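Local structure of vacuolar-sorting protein BRO1 (Saccharomyces cerevisiae, 1ZB1) at residues G90-D101 / L111-E121. The protein serves in multivesicular-body sorting as an adapter that recruits the deubiquitinase DOA4 to endosomes, so that cargo is deubiquitinated before it enters intralumenal vesicles. Residues are numbered along the deposited sequence; the frame is centred on the assembly and turned at random.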
loop_
_atom_site.group_PDB
_atom_site.type_symbol
_atom_site.label_atom_id
_atom_site.label_comp_id
_atom_site.label_asym_id
_atom_site.label_seq_id
_atom_site.Cartn_x
_atom_site.Cartn_y
_atom_site.Cartn_z
ATOM N N GLY A 90 -9.758 -25.013 -14.649
ATOM C CA GLY A 90 -9.143 -25.255 -13.355
ATOM C C GLY A 90 -10.151 -25.630 -12.283
ATOM O O GLY A 90 -9.812 -26.298 -11.306
ATOM N N SER A 91 -11.399 -25.211 -12.476
ATOM C CA SER A 91 -12.478 -25.490 -11.531
ATOM C C SER A 91 -12.878 -26.961 -11.487
ATOM O O SER A 91 -13.514 -27.404 -10.529
ATOM C CB SER A 91 -13.710 -24.653 -11.883
ATOM O OG SER A 91 -13.384 -23.276 -11.957
ATOM N N ARG A 92 -12.516 -27.716 -12.522
ATOM C CA ARG A 92 -12.858 -29.136 -12.571
ATOM C C ARG A 92 -12.165 -29.934 -11.471
ATOM O O ARG A 92 -12.587 -31.043 -11.143
ATOM C CB ARG A 92 -12.508 -29.725 -13.943
ATOM C CG ARG A 92 -13.314 -29.117 -15.077
ATOM C CD ARG A 92 -13.104 -29.844 -16.397
ATOM N NE ARG A 92 -13.922 -29.251 -17.451
ATOM C CZ ARG A 92 -13.953 -29.670 -18.712
ATOM N NH1 ARG A 92 -13.203 -30.699 -19.094
ATOM N NH2 ARG A 92 -14.737 -29.061 -19.593
ATOM N N LEU A 93 -11.104 -29.369 -10.898
ATOM C CA LEU A 93 -10.385 -30.049 -9.826
ATOM C C LEU A 93 -11.248 -30.056 -8.572
ATOM O O LEU A 93 -11.049 -30.869 -7.673
ATOM C CB LEU A 93 -9.054 -29.341 -9.531
ATOM C CG LEU A 93 -8.027 -29.297 -10.664
ATOM C CD1 LEU A 93 -6.766 -28.572 -10.184
ATOM C CD2 LEU A 93 -7.695 -30.716 -11.115
ATOM N N LYS A 94 -12.210 -29.143 -8.517
ATOM C CA LYS A 94 -13.105 -29.043 -7.368
ATOM C C LYS A 94 -12.358 -28.892 -6.045
ATOM O O LYS A 94 -12.734 -29.495 -5.041
ATOM C CB LYS A 94 -14.018 -30.272 -7.291
ATOM C CG LYS A 94 -14.880 -30.495 -8.527
ATOM C CD LYS A 94 -15.836 -29.335 -8.765
ATOM C CE LYS A 94 -16.651 -29.546 -10.037
ATOM N NZ LYS A 94 -17.445 -30.805 -9.983
ATOM N N MET A 95 -11.287 -28.103 -6.049
ATOM C CA MET A 95 -10.533 -27.867 -4.826
ATOM C C MET A 95 -11.388 -26.921 -3.990
ATOM O O MET A 95 -11.904 -25.930 -4.510
ATOM C CB MET A 95 -9.189 -27.208 -5.139
ATOM C CG MET A 95 -8.272 -28.050 -6.018
ATOM S SD MET A 95 -7.982 -29.674 -5.319
ATOM C CE MET A 95 -7.186 -29.246 -3.765
ATOM N N ASP A 96 -11.547 -27.221 -2.706
ATOM C CA ASP A 96 -12.362 -26.369 -1.851
ATOM C C ASP A 96 -11.600 -25.174 -1.274
ATOM O O ASP A 96 -11.427 -25.072 -0.064
ATOM C CB ASP A 96 -12.977 -27.180 -0.704
ATOM C CG ASP A 96 -14.055 -28.150 -1.175
ATOM O OD1 ASP A 96 -14.771 -27.839 -2.153
ATOM O OD2 ASP A 96 -14.195 -29.217 -0.545
ATOM N N PHE A 97 -11.161 -24.274 -2.148
ATOM C CA PHE A 97 -10.443 -23.065 -1.742
ATOM C C PHE A 97 -11.375 -22.253 -0.833
ATOM O O PHE A 97 -12.420 -21.753 -1.281
ATOM C CB PHE A 97 -10.079 -22.243 -2.984
ATOM C CG PHE A 97 -9.191 -22.971 -3.972
ATOM C CD1 PHE A 97 -9.519 -23.007 -5.325
ATOM C CD2 PHE A 97 -7.995 -23.558 -3.559
ATOM C CE1 PHE A 97 -8.668 -23.611 -6.259
ATOM C CE2 PHE A 97 -7.133 -24.164 -4.480
ATOM C CZ PHE A 97 -7.465 -24.191 -5.829
ATOM N N THR A 98 -10.992 -22.111 0.434
ATOM C CA THR A 98 -11.818 -21.407 1.412
ATOM C C THR A 98 -11.106 -20.238 2.093
ATOM O O THR A 98 -10.129 -20.431 2.830
ATOM C CB THR A 98 -12.319 -22.415 2.485
ATOM O OG1 THR A 98 -13.033 -23.478 1.834
ATOM C CG2 THR A 98 -13.234 -21.734 3.503
ATOM N N TRP A 99 -11.602 -19.025 1.849
ATOM C CA TRP A 99 -11.004 -17.816 2.429
ATOM C C TRP A 99 -11.946 -16.938 3.248
ATOM O O TRP A 99 -13.112 -16.747 2.891
ATOM C CB TRP A 99 -10.379 -16.945 1.330
ATOM C CG TRP A 99 -9.206 -17.586 0.650
ATOM C CD1 TRP A 99 -9.243 -18.507 -0.353
ATOM C CD2 TRP A 99 -7.824 -17.382 0.959
ATOM N NE1 TRP A 99 -7.963 -18.893 -0.692
ATOM C CE2 TRP A 99 -7.074 -18.217 0.101
ATOM C CE3 TRP A 99 -7.143 -16.573 1.882
ATOM C CZ2 TRP A 99 -5.675 -18.267 0.134
ATOM C CZ3 TRP A 99 -5.742 -16.624 1.913
ATOM C CH2 TRP A 99 -5.029 -17.467 1.043
ATOM N N TYR A 100 -11.413 -16.389 4.337
ATOM C CA TYR A 100 -12.158 -15.500 5.224
ATOM C C TYR A 100 -11.867 -14.037 4.884
ATOM O O TYR A 100 -10.776 -13.701 4.420
ATOM C CB TYR A 100 -11.749 -15.722 6.689
ATOM C CG TYR A 100 -12.181 -17.034 7.307
ATOM C CD1 TYR A 100 -11.489 -18.221 7.050
ATOM C CD2 TYR A 100 -13.271 -17.082 8.181
ATOM C CE1 TYR A 100 -11.871 -19.425 7.655
ATOM C CE2 TYR A 100 -13.662 -18.276 8.787
ATOM C CZ TYR A 100 -12.960 -19.437 8.524
ATOM O OH TYR A 100 -13.340 -20.601 9.143
ATOM N N ASP A 101 -12.836 -13.163 5.122
ATOM C CA ASP A 101 -12.624 -11.743 4.876
ATOM C C ASP A 101 -11.654 -11.224 5.949
ATOM O O ASP A 101 -11.685 -11.691 7.092
ATOM C CB ASP A 101 -13.937 -10.963 4.994
ATOM C CG ASP A 101 -14.832 -11.115 3.778
ATOM O OD1 ASP A 101 -14.391 -11.698 2.766
ATOM O OD2 ASP A 101 -15.977 -10.630 3.840
ATOM N N LEU A 111 -16.625 -14.249 8.235
ATOM C CA LEU A 111 -17.291 -14.429 6.947
ATOM C C LEU A 111 -16.337 -15.090 5.949
ATOM O O LEU A 111 -15.292 -14.532 5.608
ATOM C CB LEU A 111 -17.758 -13.079 6.407
ATOM C CG LEU A 111 -18.811 -13.135 5.296
ATOM C CD1 LEU A 111 -20.026 -13.915 5.797
ATOM C CD2 LEU A 111 -19.223 -11.722 4.887
ATOM N N LYS A 112 -16.702 -16.280 5.484
ATOM C CA LYS A 112 -15.865 -17.009 4.541
ATOM C C LYS A 112 -16.623 -17.487 3.308
ATOM O O LYS A 112 -17.851 -17.602 3.323
ATOM C CB LYS A 112 -15.232 -18.219 5.229
ATOM C CG LYS A 112 -16.236 -19.223 5.754
ATOM C CD LYS A 112 -15.555 -20.518 6.170
ATOM C CE LYS A 112 -16.559 -21.514 6.720
ATOM N NZ LYS A 112 -15.891 -22.773 7.138
ATOM N N TYR A 113 -15.870 -17.776 2.251
ATOM C CA TYR A 113 -16.430 -18.260 1.000
ATOM C C TYR A 113 -15.580 -19.408 0.470
ATOM O O TYR A 113 -14.363 -19.464 0.708
ATOM C CB TYR A 113 -16.442 -17.148 -0.050
ATOM C CG TYR A 113 -17.169 -15.893 0.371
ATOM C CD1 TYR A 113 -18.563 -15.803 0.280
ATOM C CD2 TYR A 113 -16.463 -14.793 0.865
ATOM C CE1 TYR A 113 -19.240 -14.640 0.673
ATOM C CE2 TYR A 113 -17.126 -13.624 1.262
ATOM C CZ TYR A 113 -18.512 -13.554 1.162
ATOM O OH TYR A 113 -19.159 -12.390 1.525
ATOM N N THR A 114 -16.229 -20.320 -0.244
ATOM C CA THR A 114 -15.549 -21.455 -0.861
ATOM C C THR A 114 -15.889 -21.359 -2.347
ATOM O O THR A 114 -17.062 -21.237 -2.712
ATOM C CB THR A 114 -16.054 -22.803 -0.290
ATOM O OG1 THR A 114 -15.707 -22.897 1.099
ATOM C CG2 THR A 114 -15.432 -23.973 -1.045
ATOM N N GLN A 115 -14.865 -21.372 -3.194
ATOM C CA GLN A 115 -15.057 -21.276 -4.640
ATOM C C GLN A 115 -13.952 -22.103 -5.300
ATOM O O GLN A 115 -12.806 -22.110 -4.828
ATOM C CB GLN A 115 -15.009 -19.797 -5.074
ATOM C CG GLN A 115 -15.226 -19.550 -6.569
ATOM C CD GLN A 115 -15.585 -18.099 -6.894
ATOM O OE1 GLN A 115 -15.046 -17.502 -7.831
ATOM N NE2 GLN A 115 -16.507 -17.538 -6.132
ATOM N N HIS A 116 -14.294 -22.800 -6.382
ATOM C CA HIS A 116 -13.350 -23.674 -7.078
ATOM C C HIS A 116 -12.437 -23.034 -8.129
ATOM O O HIS A 116 -11.472 -23.658 -8.571
ATOM C CB HIS A 116 -14.092 -24.824 -7.772
ATOM C CG HIS A 116 -14.898 -25.690 -6.854
ATOM N ND1 HIS A 116 -14.440 -26.111 -5.624
ATOM C CD2 HIS A 116 -16.101 -26.285 -7.027
ATOM C CE1 HIS A 116 -15.323 -26.928 -5.081
ATOM N NE2 HIS A 116 -16.341 -27.052 -5.911
ATOM N N THR A 117 -12.732 -21.814 -8.549
ATOM C CA THR A 117 -11.913 -21.181 -9.575
ATOM C C THR A 117 -10.511 -20.818 -9.099
ATOM O O THR A 117 -10.307 -20.438 -7.943
ATOM C CB THR A 117 -12.585 -19.911 -10.116
ATOM O OG1 THR A 117 -12.516 -18.879 -9.126
ATOM C CG2 THR A 117 -14.056 -20.191 -10.454
ATOM N N LEU A 118 -9.544 -20.939 -10.005
ATOM C CA LEU A 118 -8.165 -20.607 -9.683
ATOM C C LEU A 118 -8.050 -19.105 -9.420
ATOM O O LEU A 118 -7.212 -18.677 -8.630
ATOM C CB LEU A 118 -7.230 -21.038 -10.825
ATOM C CG LEU A 118 -7.173 -22.559 -11.066
ATOM C CD1 LEU A 118 -6.201 -22.892 -12.195
ATOM C CD2 LEU A 118 -6.738 -23.263 -9.776
ATOM N N ALA A 119 -8.904 -18.307 -10.065
ATOM C CA ALA A 119 -8.886 -16.856 -9.865
ATOM C C ALA A 119 -9.139 -16.477 -8.403
ATOM O O ALA A 119 -8.576 -15.496 -7.903
ATOM C CB ALA A 119 -9.936 -16.179 -10.763
ATOM N N PHE A 120 -9.994 -17.237 -7.721
ATOM C CA PHE A 120 -10.295 -16.959 -6.316
ATOM C C PHE A 120 -9.040 -17.225 -5.469
ATOM O O PHE A 120 -8.615 -16.367 -4.692
ATOM C CB PHE A 120 -11.458 -17.846 -5.839
ATOM C CG PHE A 120 -11.895 -17.586 -4.413
ATOM C CD1 PHE A 120 -12.242 -16.304 -3.995
ATOM C CD2 PHE A 120 -11.996 -18.635 -3.499
ATOM C CE1 PHE A 120 -12.686 -16.061 -2.688
ATOM C CE2 PHE A 120 -12.441 -18.404 -2.183
ATOM C CZ PHE A 120 -12.786 -17.114 -1.783
ATOM N N GLU A 121 -8.443 -18.404 -5.635
ATOM C CA GLU A 121 -7.236 -18.769 -4.878
ATOM C C GLU A 121 -6.092 -17.784 -5.185
ATOM O O GLU A 121 -5.370 -17.361 -4.280
ATOM C CB GLU A 121 -6.818 -20.218 -5.200
ATOM C CG GLU A 121 -5.564 -20.723 -4.451
ATOM C CD GLU A 121 -5.838 -21.204 -3.027
ATOM O OE1 GLU A 121 -6.783 -20.710 -2.383
ATOM O OE2 GLU A 121 -5.089 -22.082 -2.542
HETATM O O HOH W 1 -10.486 -26.243 -8.475
HETATM O O HOH W 2 -17.666 -10.226 1.883
#
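W99 and Y113 pair in both directions, W99 N to Y113 O and Y113 N to W99 O, each 3.0 Å, within the antiparallel beta hairpin of strands 97-100 and 112-115, a small sheet in the mainly helical Bro1 domain. The W99 and F97 side chains leave the hairpin on the face turned to helix 118-139, where E121 serves both. W99 NE1 donates to E121 OE1 at 2.7 Å, almost in the indole plane. E121 CB sits over the centre of the F97 ring, 3.7 Å from the centroid, and M95 CB covers the opposite face. Glutamate suits this buried place: its methylenes pack on phenylalanine, while OE1 accepts from W99 and OE2 has a salt bridge to R56 and a hydrogen bond with Y75, which together probably stabilise the buried charge. CG lies anti to the backbone N (chi1 -179°), and the bend at chi2 (82°) carries the carboxylate out past the CD2/CE2 side of the F97 ring, where OE1 meets the indole N-H. F120 receives the edge of W99 on its face, a T-shaped stack with planes at 88°.

On the other face, lysine suits position 112 because its methylenes can cover an aromatic ring while NZ reaches E19: CB lies over the Y100 ring, and the extended chain brings CD to Y100 CZ and OH. Beyond the strands, K94 CA makes a CH-pi contact over one face of the H116 imidazole, whose edge meets M95 O and D96 OD1 in plane; ND1 donates to M95 O (2.8 Å) from above the carbonyl plane. T117 is the N-cap, its hydroxyl able to accept, weakly, from F120 N. Nearby, a water donates to G90 O and H116 O and accepts from M95 N, 3.2 Å from the water oxygen.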